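Local coordinates for protein acetyltransferase (Brucella abortus str. 2308 A, PDB 4ZBG) that probably transfers the acetyl group of acetyl-CoA, which it binds, to an amine substrate, as GNAT-family N-acetyltransferases do, at residues E21-T26 and G63-H68. Numbering follows the deposited sequence.
Sequences EIRQVT and GQVLGH
Val65 and Glu21 pass each other in opposite directions, the methyl CG2 of Val65 lying 3.8 Å from Glu21 CG, so that the aliphatic part of the glutamate packs on the valine while its acid end travels on to the strand backbone. With CG anti to the backbone N (chi1 -169°) and the chain extended beyond it, Glu21 OE2 accepts a hydrogen bond from Val65 N at 2.8 Å; the donor stands above the carboxylate plane, yet the N-H points nearly straight at the oxygen (163°). Two waters extend this grip, one joining Glu21 OE2 to Val65 O, the other Glu21 OE1 to Gly63 O. A GNAT fold lays helices on a central mixed sheet, and here the 21-26 part of helix 19-30 crosses residues 64-68 of strand 64-76 at 70°, with the side chain of Val25 about 7 Å from the bound acetyl-CoA. Leu66 and Gly67, both opposite Ala59, form a classic beta bulge just before His68. Next to Glu21 on the helix, Ile22 sets CG2 over the centre of the His68 ring in a CH-pi contact, 3.5 Å from the centroid. Ring rotation is restrained at both nitrogens: NE2 bonds to Ser56, and ND1 meets an in-plane water shared with Thr26 OG1.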
ATOM      1  N   GLU A  21      13.904  -5.621  -6.423  1.00  8.80           N
ATOM      2  CA  GLU A  21      13.237  -6.746  -5.793  1.00  9.48           C
ATOM      3  C   GLU A  21      11.776  -6.456  -5.434  1.00  8.05           C
ATOM      4  O   GLU A  21      10.908  -7.321  -5.573  1.00  8.52           O
ATOM      5  CB  GLU A  21      13.999  -7.195  -4.562  1.00 12.24           C
ATOM      6  CG  GLU A  21      13.494  -8.502  -4.058  1.00 15.39           C
ATOM      7  CD  GLU A  21      14.462  -9.191  -3.139  1.00 18.07           C
ATOM      8  OE1 GLU A  21      15.612  -8.726  -2.994  1.00 22.19           O
ATOM      9  OE2 GLU A  21      14.075 -10.216  -2.575  1.00 16.68           O
ATOM     10  N   ILE A  22      11.502  -5.243  -4.965  1.00  6.70           N
ATOM     11  CA  ILE A  22      10.125  -4.838  -4.701  1.00  6.96           C
ATOM     12  C   ILE A  22       9.303  -4.993  -5.975  1.00  6.23           C
ATOM     13  O   ILE A  22       8.178  -5.498  -5.948  1.00  6.43           O
ATOM     14  CB  ILE A  22      10.063  -3.391  -4.171  1.00  6.93           C
ATOM     15  CG1 ILE A  22      10.561  -3.326  -2.724  1.00  7.55           C
ATOM     16  CG2 ILE A  22       8.649  -2.819  -4.304  1.00  7.42           C
ATOM     17  CD1 ILE A  22      10.794  -1.919  -2.226  1.00  8.13           C
ATOM     18  N   ARG A  23       9.855  -4.548  -7.098  1.00  6.32           N
ATOM     19  CA  ARG A  23       9.107  -4.622  -8.340  1.00  6.77           C
ATOM     20  C   ARG A  23       8.914  -6.065  -8.793  1.00  6.69           C
ATOM     21  O   ARG A  23       7.859  -6.431  -9.287  1.00  7.19           O
ATOM     22  CB  ARG A  23       9.765  -3.779  -9.430  1.00  7.48           C
ATOM     23  CG  ARG A  23       8.992  -3.794 -10.733  1.00  7.31           C
ATOM     24  CD  ARG A  23       9.278  -2.557 -11.530  1.00  7.75           C
ATOM     25  NE  ARG A  23       8.623  -2.596 -12.830  1.00  7.54           N
ATOM     26  CZ  ARG A  23       8.532  -1.556 -13.646  1.00  7.17           C
ATOM     27  NH1 ARG A  23       9.000  -0.367 -13.278  1.00  7.82           N
ATOM     28  NH2 ARG A  23       7.943  -1.707 -14.821  1.00  8.60           N
ATOM     29  N   GLN A  24       9.919  -6.900  -8.564  1.00  7.40           N
ATOM     30  CA  GLN A  24       9.803  -8.321  -8.886  1.00  8.69           C
ATOM     31  C   GLN A  24       8.688  -8.996  -8.081  1.00  7.99           C
ATOM     32  O   GLN A  24       7.894  -9.766  -8.619  1.00  7.67           O
ATOM     33  CB  GLN A  24      11.135  -9.018  -8.624  1.00 12.48           C
ATOM     34  CG  GLN A  24      11.140 -10.509  -8.899  1.00 19.01           C
ATOM     35  CD  GLN A  24      12.407 -11.192  -8.401  1.00 25.13           C
ATOM     36  OE1 GLN A  24      13.378 -10.534  -8.016  1.00 28.07           O
ATOM     37  NE2 GLN A  24      12.396 -12.520  -8.395  1.00 27.87           N
ATOM     38  N   VAL A  25       8.627  -8.703  -6.789  1.00  7.18           N
ATOM     39  CA  VAL A  25       7.580  -9.266  -5.946  1.00  7.67           C
ATOM     40  C   VAL A  25       6.197  -8.769  -6.381  1.00  6.50           C
ATOM     41  O   VAL A  25       5.242  -9.546  -6.489  1.00  6.82           O
ATOM     42  CB  VAL A  25       7.858  -8.957  -4.467  1.00  9.43           C
ATOM     43  CG1 VAL A  25       6.670  -9.346  -3.618  1.00 10.49           C
ATOM     44  CG2 VAL A  25       9.120  -9.693  -4.010  1.00 10.81           C
ATOM     45  N   THR A  26       6.099  -7.470  -6.628  1.00  6.31           N
ATOM     46  CA  THR A  26       4.850  -6.865  -7.049  1.00  5.97           C
ATOM     47  C   THR A  26       4.378  -7.520  -8.344  1.00  5.96           C
ATOM     48  O   THR A  26       3.217  -7.923  -8.475  1.00  6.59           O
ATOM     49  CB  THR A  26       5.036  -5.352  -7.276  1.00  6.55           C
ATOM     50  OG1 THR A  26       5.453  -4.743  -6.053  1.00  7.08           O
ATOM     51  CG2 THR A  26       3.760  -4.697  -7.731  1.00  7.73           C
ATOM     52  N   GLY A  63      16.975 -12.236   3.954  1.00 14.23           N
ATOM     53  CA  GLY A  63      17.447 -11.293   2.959  1.00 15.50           C
ATOM     54  C   GLY A  63      16.591 -11.168   1.714  1.00 14.42           C
ATOM     55  O   GLY A  63      16.954 -10.444   0.791  1.00 16.82           O
ATOM     56  N   GLN A  64      15.455 -11.863   1.689  1.00 11.67           N
ATOM     57  CA  GLN A  64      14.541 -11.830   0.548  1.00 11.17           C
ATOM     58  C   GLN A  64      13.296 -11.017   0.887  1.00  9.79           C
ATOM     59  O   GLN A  64      12.754 -11.136   1.987  1.00 10.41           O
ATOM     60  CB  GLN A  64      14.124 -13.252   0.162  1.00 11.84           C
ATOM     61  CG  GLN A  64      13.151 -13.319  -1.015  1.00 11.88           C
ATOM     62  CD  GLN A  64      12.732 -14.736  -1.364  1.00 12.50           C
ATOM     63  OE1 GLN A  64      12.692 -15.123  -2.538  1.00 16.44           O
ATOM     64  NE2 GLN A  64      12.425 -15.520  -0.353  1.00 10.91           N
ATOM     65  N   VAL A  65      12.853 -10.189  -0.052  1.00  9.02           N
ATOM     66  CA  VAL A  65      11.588  -9.476   0.104  1.00  8.76           C
ATOM     67  C   VAL A  65      10.447 -10.456  -0.130  1.00  7.79           C
ATOM     68  O   VAL A  65      10.329 -11.025  -1.213  1.00  9.00           O
ATOM     69  CB  VAL A  65      11.478  -8.271  -0.849  1.00  9.86           C
ATOM     70  CG1 VAL A  65      10.099  -7.638  -0.735  1.00  9.53           C
ATOM     71  CG2 VAL A  65      12.569  -7.244  -0.560  1.00 11.22           C
ATOM     72  N   LEU A  66       9.608 -10.656   0.881  1.00  7.82           N
ATOM     73  CA  LEU A  66       8.445 -11.529   0.749  1.00  8.00           C
ATOM     74  C   LEU A  66       7.178 -10.765   0.393  1.00  7.43           C
ATOM     75  O   LEU A  66       6.229 -11.346  -0.114  1.00  7.65           O
ATOM     76  CB  LEU A  66       8.192 -12.278   2.051  1.00  9.62           C
ATOM     77  CG  LEU A  66       9.304 -13.170   2.584  1.00 10.31           C
ATOM     78  CD1 LEU A  66       8.782 -13.891   3.808  1.00 11.81           C
ATOM     79  CD2 LEU A  66       9.774 -14.160   1.524  1.00 11.54           C
ATOM     80  N   GLY A  67       7.153  -9.475   0.704  1.00  6.50           N
ATOM     81  CA  GLY A  67       5.963  -8.681   0.501  1.00  6.99           C
ATOM     82  C   GLY A  67       6.300  -7.219   0.561  1.00  6.57           C
ATOM     83  O   GLY A  67       7.353  -6.841   1.081  1.00  7.21           O
ATOM     84  N   HIS A  68       5.396  -6.406   0.032  1.00  5.76           N
ATOM     85  CA  HIS A  68       5.604  -4.976  -0.076  1.00  6.01           C
ATOM     86  C   HIS A  68       4.265  -4.253   0.025  1.00  5.64           C
ATOM     87  O   HIS A  68       3.228  -4.776  -0.398  1.00  5.56           O
ATOM     88  CB  HIS A  68       6.265  -4.633  -1.414  1.00  6.45           C
ATOM     89  CG  HIS A  68       6.321  -3.165  -1.673  1.00  5.97           C
ATOM     90  ND1 HIS A  68       5.452  -2.524  -2.530  1.00  6.33           N
ATOM     91  CD2 HIS A  68       7.107  -2.204  -1.135  1.00  6.72           C
ATOM     92  CE1 HIS A  68       5.714  -1.229  -2.520  1.00  6.61           C
ATOM     93  NE2 HIS A  68       6.716  -1.012  -1.684  1.00  6.05           N
TER
HETATM   94  O   HOH W   1      11.895 -11.499  -3.490  1.00 13.75           O
HETATM   95  O   HOH W   2      17.421 -10.681  -1.900  1.00 35.33           O
HETATM   96  O   HOH W   3       3.526  -3.843  -4.192  1.00  7.92           O